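Local coordinates for 3-keto-5-aminohexanoate cleavage protein (Burkholderia xenovorans LB400, PDB 3E02) that probably cleaves beta-keto acids such as 3-keto-5-aminohexanoate, with a bound zinc ion as cofactor, at residues A[32-37]-A[49-54]. Residues are numbered along the deposited sequence; the frame is centred on the assembly and turned at random.
With ZN (zinc ion), chain B.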
loop_
_atom_site.group_PDB
_atom_site.type_symbol
_atom_site.label_atom_id
_atom_site.label_comp_id
_atom_site.label_asym_id
_atom_site.label_seq_id
_atom_site.Cartn_x
_atom_site.Cartn_y
_atom_site.Cartn_z
ATOM N N GLU A 32 -39.779 -9.054 -20.117
ATOM C CA GLU A 32 -40.692 -8.055 -19.548
ATOM C C GLU A 32 -40.232 -7.615 -18.150
ATOM O O GLU A 32 -40.326 -6.432 -17.808
ATOM C CB GLU A 32 -42.138 -8.576 -19.496
ATOM C CG GLU A 32 -42.795 -8.795 -20.864
ATOM C CD GLU A 32 -42.264 -10.001 -21.648
ATOM O OE1 GLU A 32 -41.864 -11.034 -21.043
ATOM O OE2 GLU A 32 -42.240 -9.897 -22.890
ATOM N N GLU A 33 -39.759 -8.573 -17.350
ATOM C CA GLU A 33 -39.186 -8.282 -16.022
ATOM C C GLU A 33 -37.908 -7.445 -16.146
ATOM O O GLU A 33 -37.700 -6.534 -15.349
ATOM C CB GLU A 33 -38.892 -9.575 -15.244
ATOM C CG GLU A 33 -40.150 -10.290 -14.780
ATOM C CD GLU A 33 -39.936 -11.724 -14.302
ATOM O OE1 GLU A 33 -38.876 -12.340 -14.564
ATOM O OE2 GLU A 33 -40.868 -12.238 -13.646
ATOM N N ILE A 34 -37.068 -7.769 -17.134
ATOM C CA ILE A 34 -35.828 -7.034 -17.406
ATOM C C ILE A 34 -36.120 -5.580 -17.813
ATOM O O ILE A 34 -35.451 -4.668 -17.329
ATOM C CB ILE A 34 -34.931 -7.776 -18.438
ATOM C CG1 ILE A 34 -34.399 -9.072 -17.807
ATOM C CG2 ILE A 34 -33.751 -6.882 -18.891
ATOM C CD1 ILE A 34 -33.753 -10.025 -18.770
ATOM N N VAL A 35 -37.131 -5.366 -18.662
ATOM C CA VAL A 35 -37.544 -4.008 -19.046
ATOM C C VAL A 35 -38.050 -3.229 -17.823
ATOM O O VAL A 35 -37.616 -2.104 -17.588
ATOM C CB VAL A 35 -38.640 -4.000 -20.136
ATOM C CG1 VAL A 35 -39.135 -2.557 -20.413
ATOM C CG2 VAL A 35 -38.125 -4.660 -21.422
ATOM N N LYS A 36 -38.963 -3.838 -17.062
ATOM C CA LYS A 36 -39.559 -3.221 -15.862
ATOM C C LYS A 36 -38.467 -2.837 -14.849
ATOM O O LYS A 36 -38.441 -1.719 -14.334
ATOM C CB LYS A 36 -40.590 -4.170 -15.225
ATOM C CG LYS A 36 -41.411 -3.557 -14.084
ATOM C CD LYS A 36 -42.508 -4.513 -13.564
ATOM N N GLU A 37 -37.546 -3.763 -14.612
ATOM C CA GLU A 37 -36.423 -3.543 -13.689
ATOM C C GLU A 37 -35.415 -2.503 -14.176
ATOM O O GLU A 37 -34.965 -1.662 -13.383
ATOM C CB GLU A 37 -35.743 -4.880 -13.370
ATOM C CG GLU A 37 -36.530 -5.659 -12.355
ATOM C CD GLU A 37 -36.340 -5.072 -10.957
ATOM O OE1 GLU A 37 -35.212 -5.178 -10.424
ATOM O OE2 GLU A 37 -37.304 -4.459 -10.432
ATOM N N LEU A 49 -27.236 0.632 -17.780
ATOM C CA LEU A 49 -27.805 -0.673 -17.456
ATOM C C LEU A 49 -26.942 -1.732 -18.102
ATOM O O LEU A 49 -26.748 -1.685 -19.321
ATOM C CB LEU A 49 -29.233 -0.775 -17.993
ATOM C CG LEU A 49 -30.223 0.248 -17.453
ATOM C CD1 LEU A 49 -31.551 0.111 -18.175
ATOM C CD2 LEU A 49 -30.387 0.092 -15.934
ATOM N N HIS A 50 -26.386 -2.638 -17.285
ATOM C CA HIS A 50 -25.564 -3.760 -17.749
ATOM C C HIS A 50 -26.529 -4.953 -17.859
ATOM O O HIS A 50 -27.154 -5.358 -16.875
ATOM C CB HIS A 50 -24.387 -4.001 -16.816
ATOM C CG HIS A 50 -23.645 -5.256 -17.099
ATOM N ND1 HIS A 50 -22.748 -5.385 -18.135
ATOM C CD2 HIS A 50 -23.695 -6.458 -16.491
ATOM C CE1 HIS A 50 -22.267 -6.616 -18.140
ATOM N NE2 HIS A 50 -22.814 -7.281 -17.141
ATOM N N LEU A 51 -26.619 -5.520 -19.057
ATOM C CA LEU A 51 -27.654 -6.493 -19.392
ATOM C C LEU A 51 -27.207 -7.869 -19.865
ATOM O O LEU A 51 -26.325 -7.970 -20.710
ATOM C CB LEU A 51 -28.511 -5.876 -20.499
ATOM C CG LEU A 51 -29.193 -4.537 -20.178
ATOM C CD1 LEU A 51 -29.771 -3.914 -21.460
ATOM C CD2 LEU A 51 -30.260 -4.701 -19.109
ATOM N N HIS A 52 -27.854 -8.894 -19.289
ATOM C CA HIS A 52 -27.791 -10.296 -19.701
ATOM C C HIS A 52 -29.228 -10.725 -19.988
ATOM O O HIS A 52 -30.191 -10.097 -19.510
ATOM C CB HIS A 52 -27.307 -11.216 -18.578
ATOM C CG HIS A 52 -25.884 -11.033 -18.180
ATOM N ND1 HIS A 52 -24.980 -12.078 -18.159
ATOM C CD2 HIS A 52 -25.215 -9.942 -17.734
ATOM C CE1 HIS A 52 -23.812 -11.629 -17.733
ATOM N NE2 HIS A 52 -23.931 -10.341 -17.467
ATOM N N ALA A 53 -29.367 -11.822 -20.736
ATOM C CA ALA A 53 -30.657 -12.440 -21.038
ATOM C C ALA A 53 -30.701 -13.791 -20.344
ATOM O O ALA A 53 -29.654 -14.402 -20.061
ATOM C CB ALA A 53 -30.843 -12.635 -22.563
ATOM N N ARG A 54 -31.926 -14.258 -20.116
ATOM C CA ARG A 54 -32.196 -15.548 -19.518
ATOM C C ARG A 54 -33.352 -16.217 -20.247
ATOM O O ARG A 54 -34.242 -15.535 -20.775
ATOM C CB ARG A 54 -32.582 -15.384 -18.044
ATOM C CG ARG A 54 -31.465 -14.929 -17.141
ATOM C CD ARG A 54 -31.948 -14.755 -15.711
ATOM N NE ARG A 54 -30.851 -14.330 -14.838
ATOM C CZ ARG A 54 -29.989 -15.140 -14.227
ATOM N NH1 ARG A 54 -30.011 -16.446 -14.403
ATOM N NH2 ARG A 54 -29.045 -14.618 -13.448
HETATM ZN ZN ZN B . -22.367 -9.250 -16.354
HETATM O O HOH W 1 -20.527 -9.560 -18.064
HETATM O O HOH W 2 -20.231 -8.563 -15.446
HETATM O O HOH W 3 -21.149 -11.061 -16.005
#
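Ile34 reaches from helix 31-44 to the place where strand 48-54 is interrupted at His52, meeting Leu51 and the backbone of His52; this is the inner helix-on-strand face of a beta-alpha-beta unit (strand 10-13, helix 31-44, strand 48-54) in a TIM-barrel fold. The two branches of Ile34 divide the work. A chi1 of -68° places CG1 beside the backbone N and leaves CG2 anti to it; CG2 meets Leu51 CD2 at 4.1 Å, an apolar pair with the two side chains crossing at a slant. CD1, carried outward on an extended chain (chi2 168°), lies 3.6 Å from His52 O, a van der Waals contact with a carbonyl. All three touching residues are buried, and Leu51 also packs on Leu72 and Leu75 of helix 72-78. By contrast, Glu32, Glu33 and Lys36 lie on the exposed side of the helix and make no contact with 49-54. Glu33 instead uses OE1 to accept hydrogen bonds from the backbone N atoms of Ile29 and Thr30.

From Leu49 to His52 the side chains alternate: Leu49 and the end of Leu51 near the helix, whereas His50 and His52 direct their rings to the zinc. His50 CD2 lies at the edge of the His52 ring, in its plane. Glu259 and three waters complete the zinc shell, and His50 NE2 and His52 NE2 each bind the ion at 2.2 Å.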